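Local coordinates for lysyl oxidase (Pichia pastoris, PDB 1W7C), which probably oxidises primary amines, including peptidyl lysine side chains, to aldehydes using copper and a topaquinone cofactor built from its own chain, at residues S377-F382 with S398-E403. Residues are numbered along the deposited sequence; the frame is centred on the assembly and turned at random.
Sequences STAGYF and SYCVFE. Unlike the reference sequence in segment 377-382: Ser377 (reference Ala).
Phe382 and Tyr399 face each other as a hydrogen-bonded antiparallel pair, and they illustrate how a beta bulge can be packed by the side chains beside it. Followed outward, Phe382 begins with CB over one face of the Tyr399 ring, 3.5 Å from its centroid, a CH-pi contact. CG still meets CZ and CE1 of that ring, Phe382 CD1 touches both Tyr399 CE1 and Val401 CG2, and Phe382 CE1 rests 3.7 Å from Val401 CG2. The two ring planes are inclined by only 20°, but the rings are displaced laterally past one another, so little of one lies over the other. Tyr399 reaches this place because its CG stands between backbone N and carbonyl carbon (chi1 67°), which swings the ring back beneath Phe382 CB; its hydroxyl is held by Glu300 and Thr311. With an alanine in place of Tyr399, Phe382 CB would probably lose its aromatic floor, and Glu300 and Thr311 the hydroxyl they share.

On the other face of the hairpin, Tyr381 CE2 rests 3.6 Å from Cys400 CB, whose sulfur is tied to Cys375. Reciprocal backbone hydrogen bonds join Gly380 and Val401, with Gly380 N 2.9 Å from Val401 O. Beyond them, water takes over: one molecule links Thr378 O to Glu403 N, another Thr378 OG1 to Glu403 O. At the opposite end Phe382 O accepts from Ser398 N at 2.9 Å and, weakly, from Tyr399 N at 3.5 Å. Two residues thus face one: a classic beta bulge, set in the hairpin of strands 380-388 and 391-405 within the copper amine oxidase enzyme domain.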
ATOM      1  N   SER A 377      22.935  -1.184  -2.630  1.00 17.83           N
ATOM      2  CA  SER A 377      24.317  -1.160  -3.095  1.00 17.55           C
ATOM      3  C   SER A 377      24.463  -1.500  -4.603  1.00 20.25           C
ATOM      4  O   SER A 377      25.442  -1.112  -5.232  1.00 22.02           O
ATOM      5  CB  SER A 377      25.175  -2.099  -2.236  0.60 18.86           C
ATOM      6  OG  SER A 377      25.190  -1.659  -0.877  0.60 22.78           O
ATOM      7  N   THR A 378      23.440  -2.134  -5.182  1.00 17.81           N
ATOM      8  CA  THR A 378      23.429  -2.480  -6.610  1.00 17.69           C
ATOM      9  C   THR A 378      22.937  -1.315  -7.479  1.00 16.95           C
ATOM     10  O   THR A 378      22.859  -1.450  -8.704  1.00 17.80           O
ATOM     11  CB  THR A 378      22.488  -3.632  -6.862  1.00 17.97           C
ATOM     12  OG1 THR A 378      21.214  -3.292  -6.289  1.00 18.59           O
ATOM     13  CG2 THR A 378      22.938  -4.914  -6.192  1.00 20.61           C
ATOM     14  N   ALA A 379      22.590  -0.198  -6.877  1.00 15.72           N
ATOM     15  CA  ALA A 379      22.066   0.943  -7.641  1.00 16.40           C
ATOM     16  C   ALA A 379      23.147   1.577  -8.510  1.00 17.55           C
ATOM     17  O   ALA A 379      24.311   1.567  -8.148  1.00 18.50           O
ATOM     18  CB  ALA A 379      21.520   2.012  -6.731  1.00 16.64           C
ATOM     19  N   GLY A 380      22.733   2.145  -9.627  1.00 16.29           N
ATOM     20  CA  GLY A 380      23.540   3.079 -10.372  1.00 17.15           C
ATOM     21  C   GLY A 380      23.057   4.504 -10.094  1.00 15.30           C
ATOM     22  O   GLY A 380      21.888   4.754  -9.897  1.00 17.33           O
ATOM     23  N   TYR A 381      24.015   5.438 -10.112  1.00 16.35           N
ATOM     24  CA  TYR A 381      23.751   6.825  -9.752  1.00 17.56           C
ATOM     25  C   TYR A 381      24.000   7.776 -10.913  1.00 16.91           C
ATOM     26  O   TYR A 381      24.914   7.551 -11.740  1.00 18.28           O
ATOM     27  CB  TYR A 381      24.664   7.242  -8.585  1.00 18.34           C
ATOM     28  CG  TYR A 381      24.267   6.615  -7.304  1.00 18.35           C
ATOM     29  CD1 TYR A 381      24.842   5.452  -6.888  1.00 19.17           C
ATOM     30  CD2 TYR A 381      23.247   7.157  -6.531  1.00 19.19           C
ATOM     31  CE1 TYR A 381      24.460   4.832  -5.729  1.00 20.48           C
ATOM     32  CE2 TYR A 381      22.854   6.565  -5.375  1.00 19.51           C
ATOM     33  CZ  TYR A 381      23.454   5.399  -4.970  1.00 18.61           C
ATOM     34  OH  TYR A 381      23.048   4.781  -3.811  1.00 21.21           O
ATOM     35  N   PHE A 382      23.207   8.842 -10.937  1.00 16.00           N
ATOM     36  CA  PHE A 382      23.208   9.818 -12.033  1.00 16.37           C
ATOM     37  C   PHE A 382      23.339  11.238 -11.551  1.00 16.31           C
ATOM     38  O   PHE A 382      22.821  11.596 -10.503  1.00 18.08           O
ATOM     39  CB  PHE A 382      21.934   9.610 -12.906  1.00 16.40           C
ATOM     40  CG  PHE A 382      21.982   8.275 -13.584  1.00 17.91           C
ATOM     41  CD1 PHE A 382      21.527   7.142 -12.934  1.00 17.57           C
ATOM     42  CD2 PHE A 382      22.663   8.119 -14.793  1.00 19.62           C
ATOM     43  CE1 PHE A 382      21.715   5.881 -13.500  1.00 18.59           C
ATOM     44  CE2 PHE A 382      22.841   6.868 -15.368  1.00 23.97           C
ATOM     45  CZ  PHE A 382      22.346   5.751 -14.729  1.00 21.66           C
ATOM     46  N   SER A 398      22.481  12.199  -7.666  1.00 15.94           N
ATOM     47  CA  SER A 398      21.226  12.929  -7.617  1.00 16.39           C
ATOM     48  C   SER A 398      19.982  12.027  -7.674  1.00 14.47           C
ATOM     49  O   SER A 398      19.001  12.289  -6.987  1.00 16.21           O
ATOM     50  CB  SER A 398      21.181  13.926  -8.783  0.55 22.69           C
ATOM     51  OG  SER A 398      19.975  14.643  -8.807  0.55 19.20           O
ATOM     52  N   TYR A 399      20.038  11.000  -8.499  1.00 14.76           N
ATOM     53  CA  TYR A 399      19.025   9.970  -8.500  1.00 14.35           C
ATOM     54  C   TYR A 399      19.677   8.637  -8.713  1.00 13.99           C
ATOM     55  O   TYR A 399      20.805   8.560  -9.178  1.00 16.47           O
ATOM     56  CB  TYR A 399      17.888  10.258  -9.487  1.00 13.71           C
ATOM     57  CG  TYR A 399      18.237  10.216 -10.968  1.00 14.59           C
ATOM     58  CD1 TYR A 399      18.079   9.060 -11.697  1.00 15.82           C
ATOM     59  CD2 TYR A 399      18.655  11.342 -11.631  1.00 15.28           C
ATOM     60  CE1 TYR A 399      18.315   9.030 -13.064  1.00 15.49           C
ATOM     61  CE2 TYR A 399      18.894  11.333 -13.008  1.00 15.79           C
ATOM     62  CZ  TYR A 399      18.726  10.165 -13.721  1.00 15.12           C
ATOM     63  OH  TYR A 399      18.956  10.126 -15.078  1.00 15.74           O
ATOM     64  N   CYS A 400      18.991   7.577  -8.309  1.00 14.63           N
ATOM     65  CA  CYS A 400      19.522   6.230  -8.463  1.00 15.43           C
ATOM     66  C   CYS A 400      18.525   5.349  -9.178  1.00 14.54           C
ATOM     67  O   CYS A 400      17.301   5.602  -9.148  1.00 15.43           O
ATOM     68  CB  CYS A 400      19.903   5.586  -7.111  1.00 15.89           C
ATOM     69  SG  CYS A 400      18.449   5.129  -6.110  1.00 16.28           S
ATOM     70  N   VAL A 401      19.069   4.313  -9.808  1.00 15.17           N
ATOM     71  CA  VAL A 401      18.321   3.318 -10.524  1.00 14.21           C
ATOM     72  C   VAL A 401      18.745   1.944 -10.050  1.00 15.62           C
ATOM     73  O   VAL A 401      19.935   1.656  -9.989  1.00 15.08           O
ATOM     74  CB  VAL A 401      18.585   3.463 -12.034  1.00 16.07           C
ATOM     75  CG1 VAL A 401      17.794   2.408 -12.832  1.00 16.79           C
ATOM     76  CG2 VAL A 401      18.264   4.916 -12.508  1.00 19.20           C
ATOM     77  N   PHE A 402      17.800   1.096  -9.674  1.00 14.42           N
ATOM     78  CA  PHE A 402      18.108  -0.235  -9.201  1.00 14.32           C
ATOM     79  C   PHE A 402      17.004  -1.222  -9.503  1.00 13.36           C
ATOM     80  O   PHE A 402      15.827  -0.857  -9.617  1.00 14.50           O
ATOM     81  CB  PHE A 402      18.453  -0.275  -7.694  1.00 14.04           C
ATOM     82  CG  PHE A 402      17.318   0.130  -6.775  1.00 13.68           C
ATOM     83  CD1 PHE A 402      17.109   1.461  -6.472  1.00 15.12           C
ATOM     84  CD2 PHE A 402      16.504  -0.833  -6.188  1.00 15.34           C
ATOM     85  CE1 PHE A 402      16.094   1.851  -5.606  1.00 15.18           C
ATOM     86  CE2 PHE A 402      15.483  -0.450  -5.312  1.00 16.28           C
ATOM     87  CZ  PHE A 402      15.284   0.885  -5.027  1.00 15.31           C
ATOM     88  N   GLU A 403      17.398  -2.484  -9.641  1.00 13.87           N
ATOM     89  CA  GLU A 403      16.450  -3.570  -9.780  1.00 13.70           C
ATOM     90  C   GLU A 403      16.227  -4.228  -8.417  1.00 14.29           C
ATOM     91  O   GLU A 403      17.143  -4.678  -7.759  1.00 17.95           O
ATOM     92  CB  GLU A 403      16.934  -4.600 -10.787  1.00 14.17           C
ATOM     93  CG  GLU A 403      15.820  -5.597 -11.138  1.00 14.64           C
ATOM     94  CD  GLU A 403      16.220  -6.610 -12.201  1.00 14.41           C
ATOM     95  OE1 GLU A 403      17.383  -7.084 -12.198  1.00 16.29           O
ATOM     96  OE2 GLU A 403      15.331  -6.955 -13.018  1.00 15.70           O
TER
HETATM   97  O   HOH W   1      20.499  -2.420 -10.132  1.00 17.69           O
HETATM   98  O   HOH W   2      19.790  -5.233  -7.662  1.00 20.97           O